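Side-chain contact in alpha-galactosidase (Lactobacillus brevis, PDB 3MI6), which probably hydrolyses terminal, non-reducing alpha-D-galactose residues from alpha-D-galactosides such as galactose oligosaccharides and galactomannans: residues E329-I334 / N521-S526. Sequence-based numbering, arbitrary orientation.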
loop_
_atom_site.group_PDB
_atom_site.type_symbol
_atom_site.label_atom_id
_atom_site.label_comp_id
_atom_site.label_asym_id
_atom_site.label_seq_id
_atom_site.Cartn_x
_atom_site.Cartn_y
_atom_site.Cartn_z
ATOM N N GLU D 329 6.665 35.355 -27.323
ATOM C CA GLU D 329 7.256 35.509 -26.012
ATOM C C GLU D 329 6.474 36.537 -25.209
ATOM O O GLU D 329 6.135 37.613 -25.701
ATOM C CB GLU D 329 8.739 35.888 -26.128
ATOM C CG GLU D 329 9.588 34.762 -26.719
ATOM C CD GLU D 329 11.065 35.094 -26.831
ATOM O OE1 GLU D 329 11.563 35.975 -26.100
ATOM O OE2 GLU D 329 11.737 34.454 -27.661
ATOM N N ARG D 330 6.175 36.187 -23.970
ATOM C CA ARG D 330 5.475 37.090 -23.081
ATOM C C ARG D 330 6.387 37.952 -22.235
ATOM O O ARG D 330 7.396 37.487 -21.694
ATOM C CB ARG D 330 4.497 36.310 -22.243
ATOM C CG ARG D 330 3.315 35.999 -23.093
ATOM C CD ARG D 330 2.803 34.659 -22.845
ATOM N NE ARG D 330 2.562 33.942 -24.080
ATOM C CZ ARG D 330 1.582 33.070 -24.196
ATOM N NH1 ARG D 330 0.769 32.887 -23.170
ATOM N NH2 ARG D 330 1.410 32.394 -25.311
ATOM N N PRO D 331 6.034 39.230 -22.119
ATOM C CA PRO D 331 6.949 40.217 -21.554
ATOM C C PRO D 331 7.209 39.982 -20.055
ATOM O O PRO D 331 6.399 39.356 -19.381
ATOM C CB PRO D 331 6.203 41.529 -21.791
ATOM C CG PRO D 331 4.766 41.154 -21.718
ATOM C CD PRO D 331 4.689 39.779 -22.345
ATOM N N VAL D 332 8.345 40.451 -19.546
ATOM C CA VAL D 332 8.567 40.452 -18.113
ATOM C C VAL D 332 7.849 41.662 -17.524
ATOM O O VAL D 332 8.118 42.796 -17.903
ATOM C CB VAL D 332 10.059 40.508 -17.780
ATOM C CG1 VAL D 332 10.266 40.576 -16.273
ATOM C CG2 VAL D 332 10.760 39.312 -18.358
ATOM N N LEU D 333 6.918 41.429 -16.611
ATOM C CA LEU D 333 6.106 42.523 -16.115
ATOM C C LEU D 333 6.374 42.802 -14.650
ATOM O O LEU D 333 6.972 41.988 -13.952
ATOM C CB LEU D 333 4.632 42.208 -16.306
ATOM C CG LEU D 333 4.074 41.023 -15.516
ATOM C CD1 LEU D 333 3.760 41.396 -14.077
ATOM C CD2 LEU D 333 2.827 40.497 -16.198
ATOM N N ILE D 334 5.935 43.967 -14.190
ATOM C CA ILE D 334 5.888 44.243 -12.766
ATOM C C ILE D 334 4.486 44.734 -12.390
ATOM O O ILE D 334 3.861 45.455 -13.141
ATOM C CB ILE D 334 6.972 45.234 -12.333
ATOM C CG1 ILE D 334 6.833 45.532 -10.839
ATOM C CG2 ILE D 334 6.896 46.507 -13.148
ATOM C CD1 ILE D 334 8.028 46.201 -10.245
ATOM N N ASN D 521 -4.329 43.156 -30.310
ATOM C CA ASN D 521 -2.937 43.284 -29.857
ATOM C C ASN D 521 -2.847 43.360 -28.345
ATOM O O ASN D 521 -1.769 43.561 -27.769
ATOM C CB ASN D 521 -2.275 44.516 -30.477
ATOM C CG ASN D 521 -2.166 44.415 -31.983
ATOM O OD1 ASN D 521 -2.148 43.310 -32.548
ATOM N ND2 ASN D 521 -2.096 45.565 -32.646
ATOM N N VAL D 522 -3.997 43.217 -27.711
ATOM C CA VAL D 522 -4.069 43.302 -26.279
ATOM C C VAL D 522 -3.923 41.900 -25.729
ATOM O O VAL D 522 -4.671 40.990 -26.085
ATOM C CB VAL D 522 -5.399 43.919 -25.825
ATOM C CG1 VAL D 522 -5.619 43.688 -24.332
ATOM C CG2 VAL D 522 -5.442 45.401 -26.169
ATOM N N LEU D 523 -2.921 41.742 -24.875
ATOM C CA LEU D 523 -2.669 40.517 -24.148
ATOM C C LEU D 523 -3.588 40.467 -22.933
ATOM O O LEU D 523 -3.500 41.329 -22.059
ATOM C CB LEU D 523 -1.219 40.536 -23.686
ATOM C CG LEU D 523 -0.598 39.328 -23.000
ATOM C CD1 LEU D 523 -1.014 38.022 -23.682
ATOM C CD2 LEU D 523 0.921 39.500 -22.989
ATOM N N PHE D 524 -4.480 39.481 -22.886
ATOM C CA PHE D 524 -5.319 39.267 -21.711
ATOM C C PHE D 524 -4.718 38.179 -20.842
ATOM O O PHE D 524 -4.517 37.049 -21.295
ATOM C CB PHE D 524 -6.752 38.877 -22.097
ATOM C CG PHE D 524 -7.544 39.995 -22.683
ATOM C CD1 PHE D 524 -7.619 40.163 -24.045
ATOM C CD2 PHE D 524 -8.205 40.887 -21.871
ATOM C CE1 PHE D 524 -8.335 41.199 -24.588
ATOM C CE2 PHE D 524 -8.928 41.939 -22.414
ATOM C CZ PHE D 524 -8.996 42.089 -23.775
ATOM N N GLU D 525 -4.406 38.545 -19.603
ATOM C CA GLU D 525 -4.089 37.578 -18.562
ATOM C C GLU D 525 -5.368 37.324 -17.797
ATOM O O GLU D 525 -5.922 38.224 -17.199
ATOM C CB GLU D 525 -2.963 38.065 -17.622
ATOM C CG GLU D 525 -2.531 36.996 -16.590
ATOM C CD GLU D 525 -1.064 37.110 -16.091
ATOM O OE1 GLU D 525 -0.813 36.738 -14.914
ATOM O OE2 GLU D 525 -0.161 37.546 -16.854
ATOM N N SER D 526 -5.846 36.091 -17.862
ATOM C CA SER D 526 -7.037 35.673 -17.135
ATOM C C SER D 526 -6.736 35.550 -15.630
ATOM O O SER D 526 -5.595 35.274 -15.229
ATOM C CB SER D 526 -7.544 34.359 -17.719
ATOM O OG SER D 526 -7.668 33.389 -16.714
#
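Pro331 and Leu523 reach toward each other at the N-terminal end of a (beta/alpha)8 barrel, the TIM-barrel fold of this family 36 glycosidase. Pro331 lies in the loop leading into strand 333-335 and Leu523 opens strand 523-526; these strands are first and fifth in the closed parallel sheet. No hydrogen bond joins the two segments, and side chains alone span the gap. The apolar end is the closer-packed one: CD of Pro331 lies 3.8 Å from CD2 of Leu523. With CG anti to its backbone N (chi1 -174°), Leu523 extends this methyl inward, where CG of Arg330 also approaches it at 4.2 Å. Phe325, Pro543 and Tyr475 also touch this leucine. Four of the five touching residues are buried; Pro331, at the loop, is partly exposed. One layer further along the barrel, illustrating how its core is filled in tiers, the contact is sparser and more polar. There Glu525 OE2 is hydrogen-bonded to Gln544 NE2 of the neighbouring strand and weakly to Tyr475 OH, and the glutamate side chain comes within about 5 Å of that of Lys477, a predicted substrate-binding residue. Across the barrel, Leu333 presents just a methyl to this acid, CD2 standing 4.3 Å from Glu525 OE2.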